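Local atomic coordinates of methyl-CpG-binding domain protein 3 (Homo sapiens, PDB entry 6CCG), a protein that binds DNA carrying methylated CpG through its methyl-CpG-binding domain and probably acts in transcriptional regulation. Residues Y37-K48 / L61-G69. Residues are numbered along the deposited sequence; the frame is centred on the assembly and turned at random.
Sequences YYSPSGKKFRSK and LSTFDFRTG. With nucleotides of chain D; nucleotides of chain C.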
ATOM      1  N   TYR A  37      -2.160  -2.464  -0.079  1.00 32.98           N
ATOM      2  CA  TYR A  37      -1.521  -2.969   1.157  1.00 35.12           C
ATOM      3  C   TYR A  37      -2.329  -4.134   1.745  1.00 35.82           C
ATOM      4  O   TYR A  37      -3.567  -4.180   1.614  1.00 35.10           O
ATOM      5  CB  TYR A  37      -1.361  -1.861   2.191  1.00 34.43           C
ATOM      6  CG  TYR A  37      -0.421  -0.808   1.715  1.00 34.33           C
ATOM      7  CD1 TYR A  37       0.945  -0.912   1.938  1.00 35.14           C
ATOM      8  CD2 TYR A  37      -0.889   0.251   0.938  1.00 34.98           C
ATOM      9  CE1 TYR A  37       1.826   0.043   1.432  1.00 35.82           C
ATOM     10  CE2 TYR A  37      -0.030   1.209   0.427  1.00 35.20           C
ATOM     11  CZ  TYR A  37       1.318   1.112   0.683  1.00 35.06           C
ATOM     12  OH  TYR A  37       2.126   2.057   0.196  1.00 35.76           O
ATOM     13  N   TYR A  38      -1.632  -5.083   2.341  1.00 36.98           N
ATOM     14  CA  TYR A  38      -2.278  -6.242   2.939  1.00 39.62           C
ATOM     15  C   TYR A  38      -1.935  -6.274   4.395  1.00 40.01           C
ATOM     16  O   TYR A  38      -0.754  -6.132   4.762  1.00 39.06           O
ATOM     17  CB  TYR A  38      -1.866  -7.524   2.239  1.00 42.12           C
ATOM     18  CG  TYR A  38      -2.355  -7.588   0.804  1.00 43.11           C
ATOM     19  CD1 TYR A  38      -1.630  -7.000  -0.221  1.00 42.88           C
ATOM     20  CD2 TYR A  38      -3.555  -8.246   0.478  1.00 45.97           C
ATOM     21  CE1 TYR A  38      -2.079  -7.047  -1.547  1.00 43.81           C
ATOM     22  CE2 TYR A  38      -4.021  -8.309  -0.832  1.00 45.36           C
ATOM     23  CZ  TYR A  38      -3.286  -7.717  -1.850  1.00 44.95           C
ATOM     24  OH  TYR A  38      -3.750  -7.782  -3.159  1.00 46.87           O
ATOM     25  N   SER A  39      -2.952  -6.423   5.248  1.00 41.99           N
ATOM     26  CA  SER A  39      -2.700  -6.636   6.677  1.00 42.93           C
ATOM     27  C   SER A  39      -2.072  -8.036   6.916  1.00 46.54           C
ATOM     28  O   SER A  39      -2.096  -8.875   6.021  1.00 47.30           O
ATOM     29  CB  SER A  39      -4.013  -6.493   7.472  1.00 44.88           C
ATOM     30  OG  SER A  39      -4.914  -7.526   7.162  1.00 45.69           O
ATOM     31  N   PRO A  40      -1.540  -8.297   8.140  1.00 48.56           N
ATOM     32  CA  PRO A  40      -1.087  -9.660   8.510  1.00 52.39           C
ATOM     33  C   PRO A  40      -2.145 -10.755   8.286  1.00 56.00           C
ATOM     34  O   PRO A  40      -1.783 -11.884   7.947  1.00 59.69           O
ATOM     35  CB  PRO A  40      -0.776  -9.533  10.013  1.00 54.37           C
ATOM     36  CG  PRO A  40      -0.399  -8.106  10.189  1.00 52.30           C
ATOM     37  CD  PRO A  40      -1.297  -7.341   9.224  1.00 49.64           C
ATOM     38  N   SER A  41      -3.436 -10.411   8.459  1.00 56.17           N
ATOM     39  CA  SER A  41      -4.541 -11.350   8.226  1.00 58.47           C
ATOM     40  C   SER A  41      -5.064 -11.363   6.773  1.00 58.04           C
ATOM     41  O   SER A  41      -6.077 -12.001   6.492  1.00 60.39           O
ATOM     42  CB  SER A  41      -5.692 -11.080   9.221  1.00 59.67           C
ATOM     43  OG  SER A  41      -6.192  -9.766   9.098  1.00 58.51           O
ATOM     44  N   GLY A  42      -4.373 -10.669   5.855  1.00 54.73           N
ATOM     45  CA  GLY A  42      -4.669 -10.759   4.430  1.00 52.94           C
ATOM     46  C   GLY A  42      -5.753  -9.831   3.902  1.00 50.89           C
ATOM     47  O   GLY A  42      -6.129  -9.968   2.746  1.00 52.21           O
ATOM     48  N   LYS A  43      -6.258  -8.879   4.724  1.00 49.35           N
ATOM     49  CA  LYS A  43      -7.239  -7.892   4.218  1.00 46.55           C
ATOM     50  C   LYS A  43      -6.552  -6.947   3.253  1.00 42.28           C
ATOM     51  O   LYS A  43      -5.460  -6.442   3.540  1.00 39.43           O
ATOM     52  CB  LYS A  43      -7.903  -7.047   5.329  1.00 48.36           C
ATOM     53  CG  LYS A  43      -8.961  -6.066   4.737  1.00 48.90           C
ATOM     54  CD  LYS A  43      -9.741  -5.217   5.761  1.00 51.44           C
ATOM     55  CE  LYS A  43     -10.692  -4.252   4.993  1.00 49.31           C
ATOM     56  N   LYS A  44      -7.238  -6.639   2.157  1.00 40.50           N
ATOM     57  CA  LYS A  44      -6.686  -5.824   1.086  1.00 38.61           C
ATOM     58  C   LYS A  44      -7.096  -4.367   1.208  1.00 36.73           C
ATOM     59  O   LYS A  44      -8.269  -4.078   1.229  1.00 39.36           O
ATOM     60  CB  LYS A  44      -7.189  -6.354  -0.291  1.00 39.38           C
ATOM     61  CG  LYS A  44      -6.539  -5.683  -1.497  1.00 38.12           C
ATOM     62  CD  LYS A  44      -6.907  -6.416  -2.782  1.00 38.79           C
ATOM     63  CE  LYS A  44      -6.326  -5.759  -4.043  1.00 37.76           C
ATOM     64  NZ  LYS A  44      -6.611  -6.595  -5.245  1.00 37.09           N
ATOM     65  N   PHE A  45      -6.129  -3.455   1.197  1.00 33.52           N
ATOM     66  CA  PHE A  45      -6.398  -1.995   1.243  1.00 33.62           C
ATOM     67  C   PHE A  45      -5.978  -1.310  -0.017  1.00 32.31           C
ATOM     68  O   PHE A  45      -4.882  -1.582  -0.525  1.00 31.22           O
ATOM     69  CB  PHE A  45      -5.628  -1.368   2.382  1.00 33.30           C
ATOM     70  CG  PHE A  45      -6.039  -1.852   3.689  1.00 35.34           C
ATOM     71  CD1 PHE A  45      -5.507  -3.038   4.215  1.00 36.04           C
ATOM     72  CD2 PHE A  45      -7.003  -1.163   4.417  1.00 36.66           C
ATOM     73  CE1 PHE A  45      -5.918  -3.504   5.484  1.00 37.82           C
ATOM     74  CE2 PHE A  45      -7.404  -1.625   5.649  1.00 39.14           C
ATOM     75  CZ  PHE A  45      -6.864  -2.807   6.182  1.00 39.12           C
ATOM     76  N   ARG A  46      -6.798  -0.358  -0.474  1.00 33.38           N
ATOM     77  CA  ARG A  46      -6.538   0.349  -1.691  1.00 34.32           C
ATOM     78  C   ARG A  46      -6.551   1.890  -1.601  1.00 33.95           C
ATOM     79  O   ARG A  46      -6.433   2.567  -2.625  1.00 31.06           O
ATOM     80  CB  ARG A  46      -7.458  -0.171  -2.786  1.00 35.74           C
ATOM     81  CG  ARG A  46      -8.909   0.076  -2.589  1.00 36.40           C
ATOM     82  CD  ARG A  46      -9.693  -0.442  -3.759  1.00 37.56           C
ATOM     83  NE  ARG A  46     -11.074   0.077  -3.705  1.00 38.52           N
ATOM     84  CZ  ARG A  46     -11.785   0.505  -4.744  1.00 38.45           C
ATOM     85  NH1 ARG A  46     -11.254   0.548  -5.961  1.00 36.84           N
ATOM     86  NH2 ARG A  46     -13.044   0.930  -4.551  1.00 37.78           N
ATOM     87  N   SER A  47      -6.627   2.439  -0.383  1.00 32.56           N
ATOM     88  CA  SER A  47      -6.501   3.891  -0.184  1.00 32.62           C
ATOM     89  C   SER A  47      -5.966   4.227   1.234  1.00 33.37           C
ATOM     90  O   SER A  47      -6.155   3.468   2.188  1.00 32.80           O
ATOM     91  CB  SER A  47      -7.836   4.588  -0.383  1.00 33.10           C
ATOM     92  OG  SER A  47      -8.679   4.509   0.825  1.00 33.23           O
ATOM     93  N   LYS A  48      -5.361   5.392   1.349  1.00 33.34           N
ATOM     94  CA  LYS A  48      -4.843   5.820   2.625  1.00 35.07           C
ATOM     95  C   LYS A  48      -5.958   6.031   3.660  1.00 35.21           C
ATOM     96  O   LYS A  48      -5.783   5.624   4.840  1.00 35.05           O
ATOM     97  CB  LYS A  48      -3.982   7.065   2.488  1.00 36.15           C
ATOM     98  CG  LYS A  48      -3.189   7.335   3.776  1.00 39.40           C
ATOM     99  CD  LYS A  48      -2.244   8.492   3.652  1.00 41.04           C
ATOM    100  CE  LYS A  48      -1.574   8.760   4.960  1.00 44.31           C
ATOM    101  NZ  LYS A  48      -0.870  10.047   4.883  1.00 46.92           N
ATOM    102  N   LEU A  61       0.445   7.966  10.711  1.00 54.28           N
ATOM    103  CA  LEU A  61       0.386   7.919   9.223  1.00 51.67           C
ATOM    104  C   LEU A  61       0.347   9.290   8.555  1.00 51.77           C
ATOM    105  O   LEU A  61       0.144   9.365   7.339  1.00 53.14           O
ATOM    106  CB  LEU A  61      -0.816   7.095   8.742  1.00 50.61           C
ATOM    107  CG  LEU A  61      -0.808   5.605   9.015  1.00 51.31           C
ATOM    108  CD1 LEU A  61      -2.078   5.003   8.471  1.00 52.45           C
ATOM    109  CD2 LEU A  61       0.395   4.906   8.410  1.00 50.73           C
ATOM    110  N   SER A  62       0.582  10.366   9.302  1.00 53.33           N
ATOM    111  CA  SER A  62       0.474  11.718   8.720  1.00 53.54           C
ATOM    112  C   SER A  62       1.463  11.950   7.549  1.00 52.04           C
ATOM    113  O   SER A  62       1.107  12.601   6.566  1.00 52.99           O
ATOM    114  CB  SER A  62       0.651  12.785   9.793  1.00 56.28           C
ATOM    115  OG  SER A  62       1.861  12.601  10.492  1.00 57.95           O
ATOM    116  N   THR A  63       2.674  11.390   7.646  1.00 49.68           N
ATOM    117  CA  THR A  63       3.701  11.528   6.585  1.00 48.21           C
ATOM    118  C   THR A  63       3.932  10.248   5.754  1.00 44.82           C
ATOM    119  O   THR A  63       4.927  10.151   5.038  1.00 43.66           O
ATOM    120  CB  THR A  63       5.046  11.958   7.190  1.00 50.26           C
ATOM    121  OG1 THR A  63       5.494  10.960   8.111  1.00 48.47           O
ATOM    122  CG2 THR A  63       4.922  13.308   7.881  1.00 52.87           C
ATOM    123  N   PHE A  64       3.027   9.270   5.869  1.00 42.96           N
ATOM    124  CA  PHE A  64       3.100   8.047   5.096  1.00 40.53           C
ATOM    125  C   PHE A  64       2.545   8.315   3.674  1.00 39.12           C
ATOM    126  O   PHE A  64       1.399   8.725   3.513  1.00 37.99           O
ATOM    127  CB  PHE A  64       2.307   6.929   5.752  1.00 39.82           C
ATOM    128  CG  PHE A  64       2.315   5.640   4.976  1.00 38.43           C
ATOM    129  CD1 PHE A  64       3.485   4.867   4.886  1.00 39.63           C
ATOM    130  CD2 PHE A  64       1.186   5.201   4.331  1.00 37.47           C
ATOM    131  CE1 PHE A  64       3.506   3.669   4.160  1.00 38.71           C
ATOM    132  CE2 PHE A  64       1.194   4.001   3.605  1.00 36.49           C
ATOM    133  CZ  PHE A  64       2.359   3.231   3.531  1.00 36.95           C
ATOM    134  N   ASP A  65       3.386   8.079   2.678  1.00 38.27           N
ATOM    135  CA  ASP A  65       3.030   8.290   1.258  1.00 36.56           C
ATOM    136  C   ASP A  65       2.530   6.969   0.734  1.00 34.67           C
ATOM    137  O   ASP A  65       3.313   6.045   0.477  1.00 33.43           O
ATOM    138  CB  ASP A  65       4.242   8.779   0.477  1.00 39.29           C
ATOM    139  CG  ASP A  65       3.906   9.098  -1.022  1.00 38.84           C
ATOM    140  OD1 ASP A  65       3.373   8.250  -1.722  1.00 40.10           O
ATOM    141  OD2 ASP A  65       4.135  10.193  -1.431  1.00 42.66           O
ATOM    142  N   PHE A  66       1.215   6.867   0.602  1.00 33.72           N
ATOM    143  CA  PHE A  66       0.562   5.633   0.197  1.00 34.11           C
ATOM    144  C   PHE A  66       1.145   5.146  -1.132  1.00 33.36           C
ATOM    145  O   PHE A  66       1.439   3.973  -1.291  1.00 30.94           O
ATOM    146  CB  PHE A  66      -0.944   5.866   0.078  1.00 34.21           C
ATOM    147  CG  PHE A  66      -1.748   4.627  -0.229  1.00 33.37           C
ATOM    148  CD1 PHE A  66      -1.965   4.218  -1.558  1.00 32.62           C
ATOM    149  CD2 PHE A  66      -2.306   3.888   0.793  1.00 33.43           C
ATOM    150  CE1 PHE A  66      -2.721   3.077  -1.829  1.00 32.37           C
ATOM    151  CE2 PHE A  66      -3.056   2.728   0.531  1.00 33.51           C
ATOM    152  CZ  PHE A  66      -3.277   2.328  -0.784  1.00 32.42           C
ATOM    153  N   ARG A  67       1.357   6.067  -2.048  1.00 36.65           N
ATOM    154  CA  ARG A  67       1.780   5.697  -3.414  1.00 37.20           C
ATOM    155  C   ARG A  67       3.164   5.028  -3.400  1.00 37.50           C
ATOM    156  O   ARG A  67       3.342   3.991  -4.061  1.00 36.38           O
ATOM    157  CB  ARG A  67       1.767   6.918  -4.326  1.00 40.02           C
ATOM    158  CG  ARG A  67       2.024   6.609  -5.815  1.00 43.10           C
ATOM    159  CD  ARG A  67       1.979   7.883  -6.647  1.00 46.18           C
ATOM    160  NE  ARG A  67       3.048   8.855  -6.266  1.00 49.16           N
ATOM    161  CZ  ARG A  67       4.358   8.759  -6.590  1.00 52.37           C
ATOM    162  NH1 ARG A  67       4.838   7.723  -7.316  1.00 52.59           N
ATOM    163  NH2 ARG A  67       5.217   9.706  -6.169  1.00 54.83           N
ATOM    164  N   THR A  68       4.117   5.588  -2.616  1.00 35.88           N
ATOM    165  CA  THR A  68       5.487   5.049  -2.556  1.00 37.83           C
ATOM    166  C   THR A  68       5.732   4.014  -1.452  1.00 36.81           C
ATOM    167  O   THR A  68       6.687   3.315  -1.525  1.00 36.61           O
ATOM    168  CB  THR A  68       6.568   6.169  -2.360  1.00 40.23           C
ATOM    169  OG1 THR A  68       6.393   6.795  -1.089  1.00 38.69           O
ATOM    170  CG2 THR A  68       6.475   7.214  -3.435  1.00 41.28           C
ATOM    171  N   GLY A  69       4.849   3.939  -0.443  1.00 35.01           N
ATOM    172  CA  GLY A  69       5.019   3.018   0.695  1.00 37.84           C
ATOM    173  C   GLY A  69       6.018   3.439   1.754  1.00 38.50           C
ATOM    174  O   GLY A  69       6.418   2.619   2.571  1.00 41.08           O
TER
ATOM    175  N1  5CM D   6     -12.180   4.708  -5.664  1.00 34.72           N
ATOM    176  C2  5CM D   6     -12.175   4.804  -7.083  1.00 32.25           C
ATOM    177  N3  5CM D   6     -11.155   4.341  -7.840  1.00 31.55           N
ATOM    178  C4  5CM D   6     -10.076   3.798  -7.228  1.00 31.80           C
ATOM    179  C5  5CM D   6     -10.051   3.719  -5.775  1.00 32.22           C
ATOM    180  C5A 5CM D   6      -8.893   3.116  -5.035  1.00 32.52           C
ATOM    181  C6  5CM D   6     -11.133   4.192  -5.055  1.00 33.54           C
ATOM    182  O2  5CM D   6     -13.119   5.290  -7.648  1.00 32.18           O
ATOM    183  N4  5CM D   6      -9.068   3.352  -7.933  1.00 31.10           N
ATOM    184  C1' 5CM D   6     -13.371   5.211  -4.896  1.00 35.93           C
ATOM    185  C2' 5CM D   6     -13.958   4.297  -3.776  1.00 37.22           C
ATOM    186  C3' 5CM D   6     -14.885   5.266  -3.088  1.00 37.92           C
ATOM    187  C4' 5CM D   6     -14.192   6.605  -3.276  1.00 37.04           C
ATOM    188  O4' 5CM D   6     -13.126   6.444  -4.271  1.00 36.22           O
ATOM    189  O3' 5CM D   6     -16.108   5.432  -3.784  1.00 40.76           O
ATOM    190  C5' 5CM D   6     -13.607   7.176  -2.004  1.00 38.54           C
ATOM    191  O5' 5CM D   6     -12.778   6.218  -1.408  1.00 38.09           O
ATOM    192  P   5CM D   6     -11.867   6.611  -0.159  1.00 38.10           P
ATOM    193  OP1 5CM D   6     -12.776   7.012   1.009  1.00 40.65           O
ATOM    194  OP2 5CM D   6     -10.891   5.505   0.045  1.00 36.50           O
ATOM    195  P    DG D   7     -17.434   4.697  -3.360  1.00 43.41           P
ATOM    196  OP1  DG D   7     -18.131   5.533  -2.382  1.00 47.71           O
ATOM    197  OP2  DG D   7     -17.136   3.297  -3.069  1.00 45.10           O
ATOM    198  O5'  DG D   7     -18.259   4.677  -4.723  1.00 44.93           O
ATOM    199  C5'  DG D   7     -18.472   5.862  -5.499  1.00 43.31           C
ATOM    200  C4'  DG D   7     -18.853   5.475  -6.909  1.00 43.39           C
ATOM    201  O4'  DG D   7     -17.681   5.040  -7.653  1.00 40.24           O
ATOM    202  C3'  DG D   7     -19.854   4.326  -6.999  1.00 44.04           C
ATOM    203  O3'  DG D   7     -20.691   4.614  -8.105  1.00 49.37           O
ATOM    204  C2'  DG D   7     -18.978   3.110  -7.232  1.00 41.81           C
ATOM    205  C1'  DG D   7     -17.810   3.674  -8.041  1.00 39.66           C
ATOM    206  N9   DG D   7     -16.516   3.036  -7.816  1.00 38.08           N
ATOM    207  C8   DG D   7     -15.900   2.867  -6.602  1.00 38.69           C
ATOM    208  N7   DG D   7     -14.724   2.314  -6.697  1.00 37.14           N
ATOM    209  C5   DG D   7     -14.527   2.155  -8.057  1.00 37.40           C
ATOM    210  C6   DG D   7     -13.430   1.605  -8.760  1.00 36.55           C
ATOM    211  O6   DG D   7     -12.367   1.154  -8.302  1.00 36.90           O
ATOM    212  N1   DG D   7     -13.661   1.581 -10.127  1.00 36.11           N
ATOM    213  C2   DG D   7     -14.788   2.064 -10.746  1.00 37.50           C
ATOM    214  N2   DG D   7     -14.809   1.982 -12.083  1.00 37.08           N
ATOM    215  N3   DG D   7     -15.823   2.582 -10.098  1.00 37.92           N
ATOM    216  C4   DG D   7     -15.625   2.593  -8.765  1.00 38.33           C
TER
ATOM    217  P    DA C   4      -9.594  -8.978  -5.838  1.00 49.10           P
ATOM    218  OP1  DA C   4      -9.434 -10.282  -5.158  1.00 50.82           O
ATOM    219  OP2  DA C   4      -9.170  -7.721  -5.158  1.00 47.79           O
ATOM    220  O5'  DA C   4      -8.874  -9.068  -7.267  1.00 49.46           O
ATOM    221  C5'  DA C   4      -9.136 -10.185  -8.156  1.00 50.26           C
ATOM    222  C4'  DA C   4      -9.117  -9.737  -9.604  1.00 49.67           C
ATOM    223  O4'  DA C   4     -10.300  -8.961  -9.916  1.00 46.41           O
ATOM    224  C3'  DA C   4      -7.931  -8.860 -10.001  1.00 50.47           C
ATOM    225  O3'  DA C   4      -7.499  -9.234 -11.315  1.00 53.24           O
ATOM    226  C2'  DA C   4      -8.475  -7.441  -9.869  1.00 47.54           C
ATOM    227  C1'  DA C   4      -9.964  -7.587 -10.166  1.00 46.44           C
ATOM    228  N9   DA C   4     -10.866  -6.771  -9.354  1.00 45.59           N
ATOM    229  C8   DA C   4     -10.708  -6.356  -8.050  1.00 44.35           C
ATOM    230  N7   DA C   4     -11.742  -5.706  -7.575  1.00 43.51           N
ATOM    231  C5   DA C   4     -12.652  -5.714  -8.622  1.00 41.59           C
ATOM    232  C6   DA C   4     -13.954  -5.202  -8.746  1.00 41.11           C
ATOM    233  N6   DA C   4     -14.586  -4.542  -7.771  1.00 41.56           N
ATOM    234  N1   DA C   4     -14.586  -5.371  -9.929  1.00 39.86           N
ATOM    235  C2   DA C   4     -13.953  -6.040 -10.905  1.00 40.89           C
ATOM    236  N3   DA C   4     -12.735  -6.580 -10.903  1.00 41.26           N
ATOM    237  C4   DA C   4     -12.134  -6.388  -9.716  1.00 42.80           C
TER
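K48 and F66, CA atoms 5.9 Å apart, mark the closest backbone approach between 37-48, a β-hairpin turn (strands 33-38 and 44-45) running into helix 48-55, and the turn-rich 61-69. In this methyl-CpG-binding domain the contact joins the four-stranded sheet and the helix start to the C-terminal segment carrying the short strand 64-65, through the aromatic cluster Y37, F64 and F66. The Y37 ring points its CD2-CE2 edge at one face of F66, planes at 69°, while S47 CA and K48 N lie over the opposite face. CZ of F64 comes within 3.7 Å of Y37 CZ, the F64 edge turned to the Y37 face in an offset edge-to-face pair. With CG anti to the backbone N (chi1 -167°) and the chain extended beyond, K48 runs past F66 to carry NZ onto two carbonyls: L61 O at 2.7 Å and F64 O at 3.0 Å, the latter on a lone pair. C5 and C6 of 5CM6 of chain D lie over one face of the R46 guanidinium, toward its rim; NH1 and NH2 bond O6 and N7 of DG7 of chain D. S47 OG donates to OP2 of 5CM6 and, as N-cap, bonds Q50 N. Y37 OH donates to F66 O at 2.5 Å, tilted 18° from the carbonyl plane.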